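Local coordinates for protein cGAS/DncV-like nucleotidyltransferase in E. coli homolog (Rhodothermus marinus SG0.5JP17-172, PDB 6E0K) that uses magnesium to make 3',3'-cUAMP from UTP and ATP, a cyclic dinucleotide second messenger that triggers abortive infection in a CBASS antiphage defence system, at residues Y213-E216 against C217-Y220; N240-R244 against A245-K249. One frame throughout, in Å; residues are numbered along the deposited sequence.

Interaction 1: residues Y213-E216 against C217-Y220; sequences YFLE and CLLY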
ATOM      1  N   TYR A 213      -1.745   5.233  -1.570  1.00 13.65           N
ATOM      2  CA  TYR A 213      -0.398   4.695  -1.436  1.00 13.62           C
ATOM      3  C   TYR A 213       0.652   5.786  -1.617  1.00 13.22           C
ATOM      4  O   TYR A 213       1.610   5.878  -0.838  1.00 13.61           O
ATOM      5  CB  TYR A 213      -0.201   3.558  -2.438  1.00 13.00           C
ATOM      6  CG  TYR A 213       1.216   3.048  -2.521  1.00 16.63           C
ATOM      7  CD1 TYR A 213       1.716   2.190  -1.551  1.00 16.85           C
ATOM      8  CD2 TYR A 213       2.043   3.414  -3.573  1.00 16.18           C
ATOM      9  CE1 TYR A 213       3.004   1.696  -1.629  1.00 17.44           C
ATOM     10  CE2 TYR A 213       3.350   2.934  -3.659  1.00 14.68           C
ATOM     11  CZ  TYR A 213       3.820   2.077  -2.671  1.00 16.49           C
ATOM     12  OH  TYR A 213       5.109   1.581  -2.740  1.00 16.64           O
ATOM     13  N   PHE A 214       0.486   6.633  -2.642  1.00 14.03           N
ATOM     14  CA  PHE A 214       1.438   7.719  -2.872  1.00 13.29           C
ATOM     15  C   PHE A 214       1.447   8.704  -1.710  1.00 12.67           C
ATOM     16  O   PHE A 214       2.501   9.245  -1.345  1.00 13.67           O
ATOM     17  CB  PHE A 214       1.100   8.452  -4.171  1.00 13.55           C
ATOM     18  CG  PHE A 214       1.312   7.641  -5.417  1.00 16.61           C
ATOM     19  CD1 PHE A 214       2.258   6.631  -5.461  1.00 16.85           C
ATOM     20  CD2 PHE A 214       0.558   7.904  -6.552  1.00 19.56           C
ATOM     21  CE1 PHE A 214       2.453   5.894  -6.620  1.00 21.38           C
ATOM     22  CE2 PHE A 214       0.737   7.173  -7.711  1.00 20.56           C
ATOM     23  CZ  PHE A 214       1.690   6.166  -7.745  1.00 21.68           C
ATOM     24  N   LEU A 215       0.279   8.945  -1.107  1.00 12.87           N
ATOM     25  CA  LEU A 215       0.218   9.876   0.017  1.00 13.19           C
ATOM     26  C   LEU A 215       0.954   9.312   1.226  1.00 13.53           C
ATOM     27  O   LEU A 215       1.683  10.044   1.905  1.00 14.17           O
ATOM     28  CB  LEU A 215      -1.242  10.193   0.358  1.00 13.48           C
ATOM     29  CG  LEU A 215      -1.462  11.119   1.548  1.00 12.85           C
ATOM     30  CD1 LEU A 215      -0.756  12.442   1.336  1.00 12.72           C
ATOM     31  CD2 LEU A 215      -2.961  11.310   1.759  1.00 13.95           C
ATOM     32  N   GLU A 216       0.794   8.007   1.497  1.00 11.83           N
ATOM     33  CA  GLU A 216       1.554   7.375   2.578  1.00 11.52           C
ATOM     34  C   GLU A 216       3.047   7.498   2.334  1.00 15.14           C
ATOM     35  O   GLU A 216       3.812   7.857   3.239  1.00 12.98           O
ATOM     36  CB  GLU A 216       1.166   5.897   2.726  1.00 16.69           C
ATOM     37  CG  GLU A 216      -0.226   5.701   3.283  1.00 19.78           C
ATOM     38  CD  GLU A 216      -0.526   4.273   3.745  1.00 23.96           C
ATOM     39  OE1 GLU A 216       0.396   3.427   3.928  1.00 22.09           O
ATOM     40  OE2 GLU A 216      -1.725   3.996   3.905  1.00 29.34           O
ATOM     41  N   CYS A 217       3.483   7.209   1.106  1.00 12.77           N
ATOM     42  CA  CYS A 217       4.901   7.314   0.786  1.00 13.79           C
ATOM     43  C   CYS A 217       5.400   8.746   0.935  1.00 13.45           C
ATOM     44  O   CYS A 217       6.514   8.972   1.419  1.00 12.60           O
ATOM     45  CB  CYS A 217       5.168   6.802  -0.634  1.00 12.85           C
ATOM     46  SG  CYS A 217       4.940   5.013  -0.837  1.00 16.61           S
ATOM     47  N   LEU A 218       4.594   9.728   0.516  1.00 12.19           N
ATOM     48  CA  LEU A 218       5.000  11.122   0.651  1.00 11.91           C
ATOM     49  C   LEU A 218       5.227  11.473   2.114  1.00 11.39           C
ATOM     50  O   LEU A 218       6.261  12.045   2.482  1.00 12.94           O
ATOM     51  CB  LEU A 218       3.937  12.036   0.035  1.00 10.81           C
ATOM     52  CG  LEU A 218       4.261  13.530   0.040  1.00 12.76           C
ATOM     53  CD1 LEU A 218       5.305  13.836  -1.041  1.00 15.93           C
ATOM     54  CD2 LEU A 218       2.998  14.366  -0.171  1.00 11.29           C
ATOM     55  N   LEU A 219       4.279  11.090   2.972  1.00 10.62           N
ATOM     56  CA  LEU A 219       4.392  11.406   4.392  1.00 10.71           C
ATOM     57  C   LEU A 219       5.504  10.618   5.073  1.00  9.93           C
ATOM     58  O   LEU A 219       6.094  11.101   6.054  1.00 11.32           O
ATOM     59  CB  LEU A 219       3.046  11.136   5.072  1.00 11.07           C
ATOM     60  CG  LEU A 219       1.946  12.080   4.570  1.00 11.97           C
ATOM     61  CD1 LEU A 219       0.561  11.619   5.044  1.00 12.04           C
ATOM     62  CD2 LEU A 219       2.197  13.533   4.988  1.00 13.92           C
ATOM     63  N   TYR A 220       5.811   9.421   4.572  1.00 11.45           N
ATOM     64  CA  TYR A 220       6.896   8.638   5.151  1.00 14.70           C
ATOM     65  C   TYR A 220       8.218   9.392   5.100  1.00 12.71           C
ATOM     66  O   TYR A 220       9.075   9.216   5.978  1.00 12.72           O
ATOM     67  CB  TYR A 220       7.019   7.300   4.421  1.00 13.23           C
ATOM     68  CG  TYR A 220       8.098   6.436   5.013  1.00 13.28           C
ATOM     69  CD1 TYR A 220       7.874   5.728   6.183  1.00 13.74           C
ATOM     70  CD2 TYR A 220       9.341   6.346   4.410  1.00 16.98           C
ATOM     71  CE1 TYR A 220       8.860   4.945   6.738  1.00 14.89           C
ATOM     72  CE2 TYR A 220      10.336   5.564   4.964  1.00 16.84           C
ATOM     73  CZ  TYR A 220      10.086   4.871   6.118  1.00 17.65           C
ATOM     74  OH  TYR A 220      11.075   4.089   6.675  1.00 22.55           O
TER
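Cys217 sets its sulfur over one face of the Tyr213 ring, a sulfur-aromatic contact one turn apart on the alpha-helix 212-220. SG stands 3.9 Å from the ring centroid, 20° off the normal, and is displaced toward the hydroxyl-bearing rim, with Tyr213 CZ at 3.6 Å its nearest ring atom. The tyrosine reaches this place because its CG is anti to the backbone N (chi1 172°), which swings the ring along the helix toward Cys217. Four successive i to i+4 bonds define the helix; the first, from Cys217 N to Tyr213 O, is 3.0 Å long and nearly straight at 166°.

That sulfur on the ring is the tightest side-chain approach of the contact. Leu215 and Leu219, both buried, run side by side, pointing the same way, and Leu218 joins Leu215 in facing Phe275 of helix 269-285. Glu216 is buried as well, close to the ATP-binding residues Lys194 and Ser48, and its carboxylate is satisfied by Thr53 through OE2 and His171 through OE1. The looser side holds partly exposed rings: Phe214 makes no side-chain contact with 217-220 and instead stacks on Trp267, while the ring of Tyr220 leads away to a cation-pi contact with Lys178. Of the leucine contacts along the turn, the closest brings Leu215 CD1 to 4.0 Å from Leu219 CD1.

Interaction 2: residues N240-R244 against A245-K249; sequences NWLKR and ADLSK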
ATOM      1  N   ASN A 240       4.328  22.439   5.646  1.00 13.61           N
ATOM      2  CA  ASN A 240       5.369  23.440   5.437  1.00 15.71           C
ATOM      3  C   ASN A 240       6.725  22.808   5.147  1.00 16.45           C
ATOM      4  O   ASN A 240       7.494  23.354   4.348  1.00 18.61           O
ATOM      5  CB  ASN A 240       5.447  24.376   6.633  1.00 17.61           C
ATOM      6  CG  ASN A 240       4.354  25.424   6.595  1.00 22.25           C
ATOM      7  OD1 ASN A 240       3.986  25.901   5.518  1.00 24.53           O
ATOM      8  ND2 ASN A 240       3.824  25.779   7.753  1.00 22.24           N
ATOM      9  N   TRP A 241       7.038  21.671   5.770  1.00 16.14           N
ATOM     10  CA  TRP A 241       8.294  21.004   5.438  1.00 12.45           C
ATOM     11  C   TRP A 241       8.273  20.475   4.008  1.00 14.15           C
ATOM     12  O   TRP A 241       9.257  20.621   3.272  1.00 17.62           O
ATOM     13  CB  TRP A 241       8.584  19.873   6.428  1.00 12.77           C
ATOM     14  CG  TRP A 241       9.913  19.227   6.172  1.00 14.60           C
ATOM     15  CD1 TRP A 241      11.121  19.613   6.682  1.00 17.28           C
ATOM     16  CD2 TRP A 241      10.180  18.099   5.327  1.00 13.28           C
ATOM     17  NE1 TRP A 241      12.121  18.795   6.211  1.00 19.37           N
ATOM     18  CE2 TRP A 241      11.570  17.867   5.369  1.00 16.85           C
ATOM     19  CE3 TRP A 241       9.380  17.264   4.535  1.00 15.84           C
ATOM     20  CZ2 TRP A 241      12.175  16.828   4.664  1.00 15.49           C
ATOM     21  CZ3 TRP A 241       9.982  16.237   3.826  1.00 16.16           C
ATOM     22  CH2 TRP A 241      11.367  16.027   3.894  1.00 14.02           C
ATOM     23  N   LEU A 242       7.165  19.856   3.592  1.00 13.38           N
ATOM     24  CA  LEU A 242       7.069  19.335   2.229  1.00 13.35           C
ATOM     25  C   LEU A 242       7.192  20.447   1.188  1.00 14.23           C
ATOM     26  O   LEU A 242       7.798  20.251   0.125  1.00 15.68           O
ATOM     27  CB  LEU A 242       5.749  18.574   2.056  1.00 10.91           C
ATOM     28  CG  LEU A 242       5.713  17.185   2.711  1.00 11.36           C
ATOM     29  CD1 LEU A 242       4.287  16.669   2.791  1.00 13.67           C
ATOM     30  CD2 LEU A 242       6.596  16.197   1.944  1.00 12.53           C
ATOM     31  N   LYS A 243       6.631  21.626   1.478  1.00 13.92           N
ATOM     32  CA  LYS A 243       6.698  22.741   0.533  1.00 13.85           C
ATOM     33  C   LYS A 243       8.128  23.195   0.294  1.00 16.81           C
ATOM     34  O   LYS A 243       8.444  23.711  -0.790  1.00 19.76           O
ATOM     35  CB  LYS A 243       5.844  23.905   1.049  1.00 15.84           C
ATOM     36  CG  LYS A 243       4.368  23.734   0.755  1.00 21.16           C
ATOM     37  CD  LYS A 243       3.496  24.596   1.657  1.00 25.51           C
ATOM     38  CE  LYS A 243       3.717  26.070   1.457  1.00 32.76           C
ATOM     39  NZ  LYS A 243       2.767  26.830   2.334  1.00 32.28           N
ATOM     40  N   ARG A 244       8.998  23.021   1.287  1.00 16.74           N
ATOM     41  CA  ARG A 244      10.391  23.448   1.213  1.00 18.71           C
ATOM     42  C   ARG A 244      11.349  22.318   0.865  1.00 20.53           C
ATOM     43  O   ARG A 244      12.549  22.572   0.716  1.00 21.47           O
ATOM     44  CB  ARG A 244      10.801  24.084   2.546  1.00 21.95           C
ATOM     45  CG  ARG A 244      10.010  25.340   2.876  1.00 22.75           C
ATOM     46  CD  ARG A 244      10.058  25.705   4.349  1.00 29.76           C
ATOM     47  NE  ARG A 244       9.426  27.001   4.597  1.00 34.23           N
ATOM     48  CZ  ARG A 244       8.112  27.220   4.584  1.00 40.11           C
ATOM     49  NH1 ARG A 244       7.259  26.228   4.329  1.00 29.37           N
ATOM     50  NH2 ARG A 244       7.645  28.440   4.817  1.00 39.58           N
ATOM     51  N   ALA A 245      10.856  21.092   0.718  1.00 19.64           N
ATOM     52  CA  ALA A 245      11.722  19.935   0.561  1.00 18.12           C
ATOM     53  C   ALA A 245      12.078  19.705  -0.902  1.00 24.89           C
ATOM     54  O   ALA A 245      11.383  20.151  -1.821  1.00 25.41           O
ATOM     55  CB  ALA A 245      11.056  18.683   1.130  1.00 19.67           C
ATOM     56  N   ASP A 246      13.189  18.999  -1.105  1.00 23.43           N
ATOM     57  CA  ASP A 246      13.556  18.479  -2.420  1.00 23.16           C
ATOM     58  C   ASP A 246      12.906  17.112  -2.544  1.00 22.84           C
ATOM     59  O   ASP A 246      13.362  16.137  -1.946  1.00 27.33           O
ATOM     60  CB  ASP A 246      15.071  18.406  -2.572  1.00 25.68           C
ATOM     61  CG  ASP A 246      15.509  17.815  -3.909  1.00 33.35           C
ATOM     62  OD1 ASP A 246      14.651  17.433  -4.729  1.00 27.60           O
ATOM     63  OD2 ASP A 246      16.738  17.745  -4.147  1.00 38.83           O
ATOM     64  N   LEU A 247      11.820  17.046  -3.314  1.00 22.51           N
ATOM     65  CA  LEU A 247      11.055  15.815  -3.440  1.00 19.45           C
ATOM     66  C   LEU A 247      11.760  14.757  -4.278  1.00 20.14           C
ATOM     67  O   LEU A 247      11.384  13.581  -4.198  1.00 21.03           O
ATOM     68  CB  LEU A 247       9.694  16.109  -4.074  1.00 21.14           C
ATOM     69  CG  LEU A 247       8.832  17.197  -3.435  1.00 22.59           C
ATOM     70  CD1 LEU A 247       7.551  17.354  -4.246  1.00 24.69           C
ATOM     71  CD2 LEU A 247       8.517  16.843  -1.990  1.00 21.61           C
ATOM     72  N   SER A 248      12.763  15.152  -5.073  1.00 23.26           N
ATOM     73  CA  SER A 248      13.198  14.324  -6.194  1.00 28.18           C
ATOM     74  C   SER A 248      13.760  12.983  -5.745  1.00 29.97           C
ATOM     75  O   SER A 248      13.622  11.988  -6.465  1.00 28.08           O
ATOM     76  CB  SER A 248      14.228  15.082  -7.039  1.00 29.13           C
ATOM     77  OG  SER A 248      15.453  15.248  -6.342  1.00 32.14           O
ATOM     78  N   LYS A 249      14.376  12.922  -4.564  1.00 25.29           N
ATOM     79  CA  LYS A 249      14.972  11.682  -4.081  1.00 28.19           C
ATOM     80  C   LYS A 249      14.107  10.964  -3.052  1.00 25.22           C
ATOM     81  O   LYS A 249      14.608  10.074  -2.357  1.00 28.28           O
ATOM     82  CB  LYS A 249      16.359  11.936  -3.484  1.00 34.82           C
ATOM     83  CG  LYS A 249      17.369  12.613  -4.404  1.00 39.88           C
ATOM     84  CD  LYS A 249      18.755  12.603  -3.760  1.00 48.22           C
ATOM     85  CE  LYS A 249      19.785  13.335  -4.605  1.00 50.22           C
ATOM     86  NZ  LYS A 249      21.179  12.929  -4.254  1.00 54.61           N
TER
HETATM   87  O   HOH W   1      10.714  23.423  -2.507  1.00 34.08           O
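Trp241 lays the six-membered ring of its indole beneath the methyl of Ala245, a CH-pi contact at the C-terminal end of helix 231-244. Ala245 CB is 3.9 Å from the centroid of that ring and 13° off its normal; it sits almost equally far from CZ3 and CH2, both 3.8 Å from Ala245 CB, so the outer rim of the indole is what meets it. The side-chain torsions account for this: chi1 of -176° takes Trp241 CG away from the backbone N, and chi2 of 88° turns the indole broadside to the methyl. Pro223, Lys226 and Phe250 also touch the indole.

Arg244 runs back along the helix with its chain extended from CG to NE, and Arg244 NH1 donates to Asn240 O at 2.9 Å, with that oxygen close to the guanidinium plane; a weak second bond goes to Asn240 OD1.

On the buried side Leu247 CD2 approaches Leu242 CD2 at 4.4 Å, a loose contact, and both leucines also meet helix 269-285. There Arg273 bonds to Ala245 O.

The backbone becomes extended at Ala245, whose N still donates to Leu242 O at 3.2 Å, from well above the carbonyl plane, an i to i+3 bond at the helix end. Asp246 OD1 then takes two donors from one face of its carboxylate: Ser248 N at 3.0 Å, and Ser248 OG on the syn side at 2.8 Å. Residues 240-249 thus pass from a helix C-terminus into an Asx turn at Asp246.

Interaction 1 precedes interaction 2 along the chain, and their centres lie 13 Å apart. Helices 212-220 and 231-244 are consecutive, and they touch directly where Leu218 CD2 comes to 4.0 Å from Leu242 CD1; Leu219 meets Val238 of the same second helix. Helix 269-285 is common to both: Phe275 receives leucines of interaction 1, while Leu276 and Arg273 meet residues of interaction 2. Position separates the two. The first is buried, about 9 Å from the chain centre and beside ATP-binding residues, whereas the second lies about 22 Å out, away from the annotated sites. Leucine packing therefore connects the helix bordering the nucleotide pocket to the more peripheral helix end.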